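Local coordinates for protein 7,8-dihydro-6-hydroxymethylpterin pyrophosphokinase-dihydropteroate synthase (Plasmodium falciparum, PDB 6JWS) that probably catalyses two successive steps of folate biosynthesis, pyrophosphorylating hydroxymethyldihydropterin with ATP and then joining the product to 4-aminobenzoate to give dihydropteroate, at residues Tyr606-Phe611 with Gln664-Gly669; Gly669-Ala674 with Lys694-Val699. The protein carries 1 engineered substitution. All blocks are in the same frame, centred on the assembly; numbering follows the deposited sequence.

Both contacts involve helix 657-680 in the pterin-binding barrel domain, and they meet at Gly669. Contact 1 lies where the loop after strand 603-604 passes the early part of that helix; it is partly buried, polar and water-bridged, and its loop also grips pteroic acid. The residues that meet in contact 2 are buried and apolar, and pack the next part of the same helix on helix 690-704 through aliphatic branches, with no hydrogen bond between the segments. Tyr606 joins the two: its ring reaches Gly670, Ile673 and Ala674, the OH lying 3.3 Å from Ala674 CB. The second subunit touches both contacts, so neither is far from the dimer interface.

Contact 1. Residues Tyr606-Phe611 with Gln664-Gly669; sequences YSRKRF and QKNICG. With PT1 (pteroic acid), chain I.
Arg608 and Asn666 bring the loop and the helix together, their CA atoms 5.9 Å apart, where a type II turn from Tyr606 to Lys609 passes the flank of helix 657-680. The amide of Asn666, its CG anti to the backbone N (chi1 -166°), sits against the turn's backbone, with ND2 3.1 Å from Arg608 CA. Water 1 bridges the two backbones, accepting from Arg608 N at 3.0 Å and donating to Asn666 O at 2.8 Å. The long Arg608 chain lies alongside Ile667, which offers it an aliphatic flank, CG1 being 3.8 Å from NE; the charge itself is met by Asp689 in a salt bridge. On the ligand side, Lys609 runs extended over the aminobenzoyl ring of pteroic acid, and NZ bonds the pterin O1 at 2.6 Å. Arg610 holds the carboxylate twice over: its backbone N donates to O22 at 2.9 Å, while NH2 and NE both reach O23, which lies in the guanidinium plane. A guanidinium suits this anionic end, while the Lys609 ammonium serves the pterin. Such a loop is one of those that build the active site at the C-terminal strand ends in dihydropteroate synthase's TIM barrel.

Contact 2. Residues Gly669-Ala674 with Lys694-Val699; sequences GGLAIA and KSVLDV
Leu671 and Val696 form the apolar centre of this helix pair, their side chains crossing at an angle with Leu671 CD2 4.1 Å from Val696 CG2. Their CA atoms, 7.1 Å apart, are the nearest pair across the segments. The same methyl of Val696 also approaches Leu671 CB, so one branch packs beside the root of the leucine. Its other branch, CG1, is anti to the backbone N (chi1 165°), which turns it to the Leu671 carbonyl, 4.2 Å from the O. About a turn beyond Leu671, the carbonyl O of Ala674 is met by CD2 of Leu697, the neighbour of Val696, at 3.9 Å, an apolar methyl against backbone rather than side chain. Ala674 points its CB toward helix 690-704, and so small a side chain suits a close seam. Branched aliphatic residues suit it too, since they fill it without needing polar partners.

These are the last two helices of the TIM barrel: helix 657-680 precedes strand 684-687, and helix 690-704 follows it, so the two cover neighbouring parts of the barrel wall. Around the first shell, Glu692 and Thr693 close on Leu671, Ser675 packs on Val696, and Tyr678 and Ile391 of strand 390-396 pack on Leu697.

On another side of helix 690-704, Lys694 NZ bridges to Asp698 OD1 at 2.8 Å, one helical turn along, using the oxygen's syn lone pair. Asp698 OD2 also accepts a hydrogen bond from the backbone N of Asn617 of the second subunit. That subunit's Cys668 packs on Val696 and its Met616 on Val699, so the second subunit reaches Val696 itself.

Contact 1. Residues Tyr606-Phe611 with Gln664-Gly669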
loop_
_atom_site.group_PDB
_atom_site.type_symbol
_atom_site.label_atom_id
_atom_site.label_comp_id
_atom_site.label_asym_id
_atom_site.label_seq_id
_atom_site.Cartn_x
_atom_site.Cartn_y
_atom_site.Cartn_z
ATOM N N TYR B 606 -12.396 -12.100 -6.333
ATOM C CA TYR B 606 -13.229 -11.411 -5.361
ATOM C C TYR B 606 -14.405 -10.734 -6.062
ATOM O O TYR B 606 -15.323 -10.247 -5.407
ATOM C CB TYR B 606 -12.408 -10.309 -4.685
ATOM C CG TYR B 606 -11.775 -9.335 -5.651
ATOM C CD1 TYR B 606 -12.507 -8.307 -6.248
ATOM C CD2 TYR B 606 -10.427 -9.429 -5.943
ATOM C CE1 TYR B 606 -11.909 -7.426 -7.141
ATOM C CE2 TYR B 606 -9.815 -8.552 -6.823
ATOM C CZ TYR B 606 -10.549 -7.536 -7.409
ATOM O OH TYR B 606 -9.905 -6.709 -8.294
ATOM N N SER B 607 -14.348 -10.683 -7.392
ATOM C CA SER B 607 -15.179 -9.788 -8.179
ATOM C C SER B 607 -16.669 -10.011 -7.923
ATOM O O SER B 607 -17.212 -11.085 -8.196
ATOM C CB SER B 607 -14.848 -9.914 -9.654
ATOM O OG SER B 607 -15.522 -8.927 -10.413
ATOM N N ARG B 608 -17.316 -8.954 -7.424
ATOM C CA ARG B 608 -18.753 -8.845 -7.258
ATOM C C ARG B 608 -19.282 -9.851 -6.243
ATOM O O ARG B 608 -20.459 -10.159 -6.276
ATOM C CB ARG B 608 -19.480 -8.949 -8.599
ATOM C CG ARG B 608 -19.219 -7.777 -9.541
ATOM C CD ARG B 608 -20.053 -7.947 -10.793
ATOM N NE ARG B 608 -19.766 -6.888 -11.758
ATOM C CZ ARG B 608 -20.313 -6.796 -12.980
ATOM N NH1 ARG B 608 -21.192 -7.699 -13.378
ATOM N NH2 ARG B 608 -19.979 -5.806 -13.798
ATOM N N LYS B 609 -18.446 -10.310 -5.311
ATOM C CA LYS B 609 -18.880 -11.312 -4.347
ATOM C C LYS B 609 -19.514 -10.625 -3.143
ATOM O O LYS B 609 -19.218 -9.466 -2.848
ATOM C CB LYS B 609 -17.709 -12.215 -3.935
ATOM C CG LYS B 609 -17.144 -13.053 -5.075
ATOM C CD LYS B 609 -16.185 -14.155 -4.699
ATOM C CE LYS B 609 -16.023 -15.079 -5.902
ATOM N NZ LYS B 609 -14.919 -16.057 -5.755
ATOM N N ARG B 610 -20.332 -11.390 -2.415
ATOM C CA ARG B 610 -21.118 -10.886 -1.303
ATOM C C ARG B 610 -20.238 -10.280 -0.212
ATOM O O ARG B 610 -20.650 -9.322 0.429
ATOM C CB ARG B 610 -21.963 -12.018 -0.710
ATOM C CG ARG B 610 -23.166 -12.440 -1.542
ATOM C CD ARG B 610 -23.642 -13.799 -1.028
ATOM N NE ARG B 610 -22.655 -14.883 -1.119
ATOM C CZ ARG B 610 -22.761 -16.103 -0.578
ATOM N NH1 ARG B 610 -23.835 -16.440 0.125
ATOM N NH2 ARG B 610 -21.782 -16.983 -0.740
ATOM N N PHE B 611 -19.039 -10.825 0.032
ATOM C CA PHE B 611 -18.238 -10.309 1.132
ATOM C C PHE B 611 -17.854 -8.840 0.913
ATOM O O PHE B 611 -17.568 -8.150 1.888
ATOM C CB PHE B 611 -17.015 -11.185 1.416
ATOM C CG PHE B 611 -15.850 -10.998 0.482
ATOM C CD1 PHE B 611 -15.780 -11.698 -0.716
ATOM C CD2 PHE B 611 -14.819 -10.124 0.802
ATOM C CE1 PHE B 611 -14.699 -11.520 -1.582
ATOM C CE2 PHE B 611 -13.748 -9.954 -0.061
ATOM C CZ PHE B 611 -13.668 -10.668 -1.238
ATOM N N GLN B 664 -22.928 -0.434 -7.799
ATOM C CA GLN B 664 -21.859 0.540 -7.916
ATOM C C GLN B 664 -20.880 0.357 -6.758
ATOM O O GLN B 664 -19.679 0.250 -6.983
ATOM C CB GLN B 664 -22.440 1.957 -8.000
ATOM C CG GLN B 664 -21.412 3.035 -8.339
ATOM C CD GLN B 664 -21.063 3.098 -9.806
ATOM O OE1 GLN B 664 -21.341 2.181 -10.572
ATOM N NE2 GLN B 664 -20.466 4.203 -10.222
ATOM N N LYS B 665 -21.398 0.277 -5.528
ATOM C CA LYS B 665 -20.544 0.140 -4.360
ATOM C C LYS B 665 -19.749 -1.162 -4.448
ATOM O O LYS B 665 -18.564 -1.205 -4.104
ATOM C CB LYS B 665 -21.354 0.144 -3.060
ATOM C CG LYS B 665 -22.065 1.446 -2.723
ATOM C CD LYS B 665 -22.559 1.489 -1.293
ATOM C CE LYS B 665 -23.849 2.258 -1.132
ATOM N NZ LYS B 665 -24.212 2.431 0.299
ATOM N N ASN B 666 -20.414 -2.221 -4.907
ATOM C CA ASN B 666 -19.789 -3.530 -4.984
ATOM C C ASN B 666 -18.627 -3.512 -5.976
ATOM O O ASN B 666 -17.559 -4.042 -5.670
ATOM C CB ASN B 666 -20.785 -4.655 -5.314
ATOM C CG ASN B 666 -20.181 -6.019 -5.059
ATOM O OD1 ASN B 666 -20.770 -6.848 -4.369
ATOM N ND2 ASN B 666 -18.986 -6.257 -5.579
ATOM N N ILE B 667 -18.835 -2.929 -7.162
ATOM C CA ILE B 667 -17.760 -2.875 -8.147
ATOM C C ILE B 667 -16.612 -1.963 -7.683
ATOM O O ILE B 667 -15.449 -2.320 -7.863
ATOM C CB ILE B 667 -18.311 -2.483 -9.522
ATOM C CG1 ILE B 667 -19.266 -3.561 -10.036
ATOM C CG2 ILE B 667 -17.193 -2.182 -10.504
ATOM C CD1 ILE B 667 -20.207 -3.050 -11.109
ATOM N N CYS B 668 -16.939 -0.820 -7.050
ATOM C CA CYS B 668 -15.918 0.052 -6.485
ATOM C C CYS B 668 -15.219 -0.613 -5.299
ATOM O O CYS B 668 -14.003 -0.517 -5.176
ATOM C CB CYS B 668 -16.481 1.414 -6.110
ATOM S SG CYS B 668 -17.099 2.257 -7.584
ATOM N N GLY B 669 -15.978 -1.333 -4.461
ATOM C CA GLY B 669 -15.362 -2.106 -3.393
ATOM C C GLY B 669 -14.315 -3.076 -3.942
ATOM O O GLY B 669 -13.236 -3.231 -3.372
HETATM C C2 PT1 I . -12.874 -17.997 -8.131
HETATM C C3 PT1 I . -14.079 -18.270 -8.916
HETATM C C5 PT1 I . -13.912 -19.143 -10.082
HETATM N N6 PT1 I . -15.295 -17.756 -8.614
HETATM C C7 PT1 I . -11.585 -19.377 -9.564
HETATM N N9 PT1 I . -12.674 -19.647 -10.354
HETATM C C10 PT1 I . -16.369 -18.083 -9.381
HETATM N N11 PT1 I . -10.346 -19.917 -9.855
HETATM C C12 PT1 I . -16.221 -18.934 -10.469
HETATM C C21 PT1 I . -20.137 -15.059 -3.460
HETATM O O22 PT1 I . -20.753 -13.981 -3.684
HETATM O O1 PT1 I . -12.952 -17.213 -7.049
HETATM N N4 PT1 I . -11.695 -18.550 -8.490
HETATM N N8 PT1 I . -15.010 -19.426 -10.805
HETATM C C13 PT1 I . -17.720 -17.539 -9.001
HETATM N N14 PT1 I . -18.168 -18.221 -7.756
HETATM C C15 PT1 I . -18.640 -17.485 -6.722
HETATM C C16 PT1 I . -18.451 -17.926 -5.395
HETATM C C17 PT1 I . -19.339 -16.267 -7.008
HETATM C C18 PT1 I . -18.945 -17.131 -4.333
HETATM C C19 PT1 I . -19.845 -15.492 -5.935
HETATM C C20 PT1 I . -19.629 -15.915 -4.599
HETATM O O23 PT1 I . -19.937 -15.421 -2.289
HETATM O O HOH W 1 -16.411 -6.087 -7.220
#

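Contact 2. Residues Gly669-Ala674 with Lys694-Val699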
loop_
_atom_site.group_PDB
_atom_site.type_symbol
_atom_site.label_atom_id
_atom_site.label_comp_id
_atom_site.label_asym_id
_atom_site.label_seq_id
_atom_site.Cartn_x
_atom_site.Cartn_y
_atom_site.Cartn_z
ATOM N N GLY B 669 -15.978 -1.333 -4.461
ATOM C CA GLY B 669 -15.362 -2.106 -3.393
ATOM C C GLY B 669 -14.315 -3.076 -3.942
ATOM O O GLY B 669 -13.236 -3.231 -3.372
ATOM N N GLY B 670 -14.599 -3.711 -5.080
ATOM C CA GLY B 670 -13.623 -4.631 -5.641
ATOM C C GLY B 670 -12.395 -3.921 -6.211
ATOM O O GLY B 670 -11.302 -4.484 -6.193
ATOM N N LEU B 671 -12.551 -2.673 -6.701
ATOM C CA LEU B 671 -11.382 -1.931 -7.176
ATOM C C LEU B 671 -10.442 -1.623 -6.007
ATOM O O LEU B 671 -9.224 -1.529 -6.185
ATOM C CB LEU B 671 -11.813 -0.638 -7.872
ATOM C CG LEU B 671 -12.630 -0.779 -9.154
ATOM C CD1 LEU B 671 -13.128 0.603 -9.608
ATOM C CD2 LEU B 671 -11.813 -1.443 -10.246
ATOM N N ALA B 672 -11.014 -1.480 -4.810
ATOM C CA ALA B 672 -10.231 -1.410 -3.583
ATOM C C ALA B 672 -9.398 -2.693 -3.412
ATOM O O ALA B 672 -8.226 -2.634 -3.034
ATOM C CB ALA B 672 -11.163 -1.180 -2.406
ATOM N N ILE B 673 -9.998 -3.863 -3.702
ATOM C CA ILE B 673 -9.276 -5.125 -3.558
ATOM C C ILE B 673 -8.255 -5.280 -4.685
ATOM O O ILE B 673 -7.189 -5.866 -4.490
ATOM C CB ILE B 673 -10.243 -6.319 -3.426
ATOM C CG1 ILE B 673 -11.143 -6.134 -2.197
ATOM C CG2 ILE B 673 -9.462 -7.637 -3.346
ATOM C CD1 ILE B 673 -12.243 -7.163 -2.066
ATOM N N ALA B 674 -8.555 -4.706 -5.856
ATOM C CA ALA B 674 -7.555 -4.643 -6.920
ATOM C C ALA B 674 -6.300 -3.908 -6.439
ATOM O O ALA B 674 -5.185 -4.346 -6.731
ATOM C CB ALA B 674 -8.118 -3.997 -8.170
ATOM N N LYS B 694 -8.139 -2.274 -14.940
ATOM C CA LYS B 694 -6.953 -1.848 -15.668
ATOM C C LYS B 694 -6.632 -0.376 -15.390
ATOM O O LYS B 694 -5.458 -0.002 -15.354
ATOM C CB LYS B 694 -7.160 -2.055 -17.172
ATOM C CG LYS B 694 -5.923 -1.869 -18.045
ATOM C CD LYS B 694 -4.806 -2.828 -17.687
ATOM C CE LYS B 694 -3.718 -2.928 -18.736
ATOM N NZ LYS B 694 -3.126 -1.605 -19.038
ATOM N N SER B 695 -7.667 0.458 -15.231
ATOM C CA SER B 695 -7.452 1.877 -15.006
ATOM C C SER B 695 -6.754 2.056 -13.664
ATOM O O SER B 695 -5.829 2.867 -13.554
ATOM C CB SER B 695 -8.743 2.656 -15.047
ATOM O OG SER B 695 -9.374 2.505 -16.307
ATOM N N VAL B 696 -7.187 1.254 -12.675
ATOM C CA VAL B 696 -6.619 1.280 -11.343
ATOM C C VAL B 696 -5.172 0.808 -11.390
ATOM O O VAL B 696 -4.292 1.459 -10.860
ATOM C CB VAL B 696 -7.477 0.496 -10.325
ATOM C CG1 VAL B 696 -6.706 0.212 -9.033
ATOM C CG2 VAL B 696 -8.765 1.254 -9.997
ATOM N N LEU B 697 -4.912 -0.344 -12.005
ATOM C CA LEU B 697 -3.559 -0.875 -12.006
ATOM C C LEU B 697 -2.614 0.067 -12.767
ATOM O O LEU B 697 -1.438 0.171 -12.424
ATOM C CB LEU B 697 -3.574 -2.295 -12.594
ATOM C CG LEU B 697 -4.418 -3.344 -11.846
ATOM C CD1 LEU B 697 -4.326 -4.694 -12.539
ATOM C CD2 LEU B 697 -3.998 -3.501 -10.388
ATOM N N ASP B 698 -3.118 0.743 -13.809
ATOM C CA ASP B 698 -2.276 1.631 -14.606
ATOM C C ASP B 698 -1.760 2.794 -13.762
ATOM O O ASP B 698 -0.598 3.151 -13.877
ATOM C CB ASP B 698 -2.992 2.161 -15.849
ATOM C CG ASP B 698 -3.028 1.163 -17.007
ATOM O OD1 ASP B 698 -2.349 0.111 -16.906
ATOM O OD2 ASP B 698 -3.737 1.445 -18.017
ATOM N N VAL B 699 -2.628 3.369 -12.921
ATOM C CA VAL B 699 -2.290 4.507 -12.088
ATOM C C VAL B 699 -1.375 4.055 -10.951
ATOM O O VAL B 699 -0.433 4.768 -10.620
ATOM C CB VAL B 699 -3.563 5.164 -11.523
ATOM C CG1 VAL B 699 -3.260 6.180 -10.424
ATOM C CG2 VAL B 699 -4.420 5.768 -12.619
#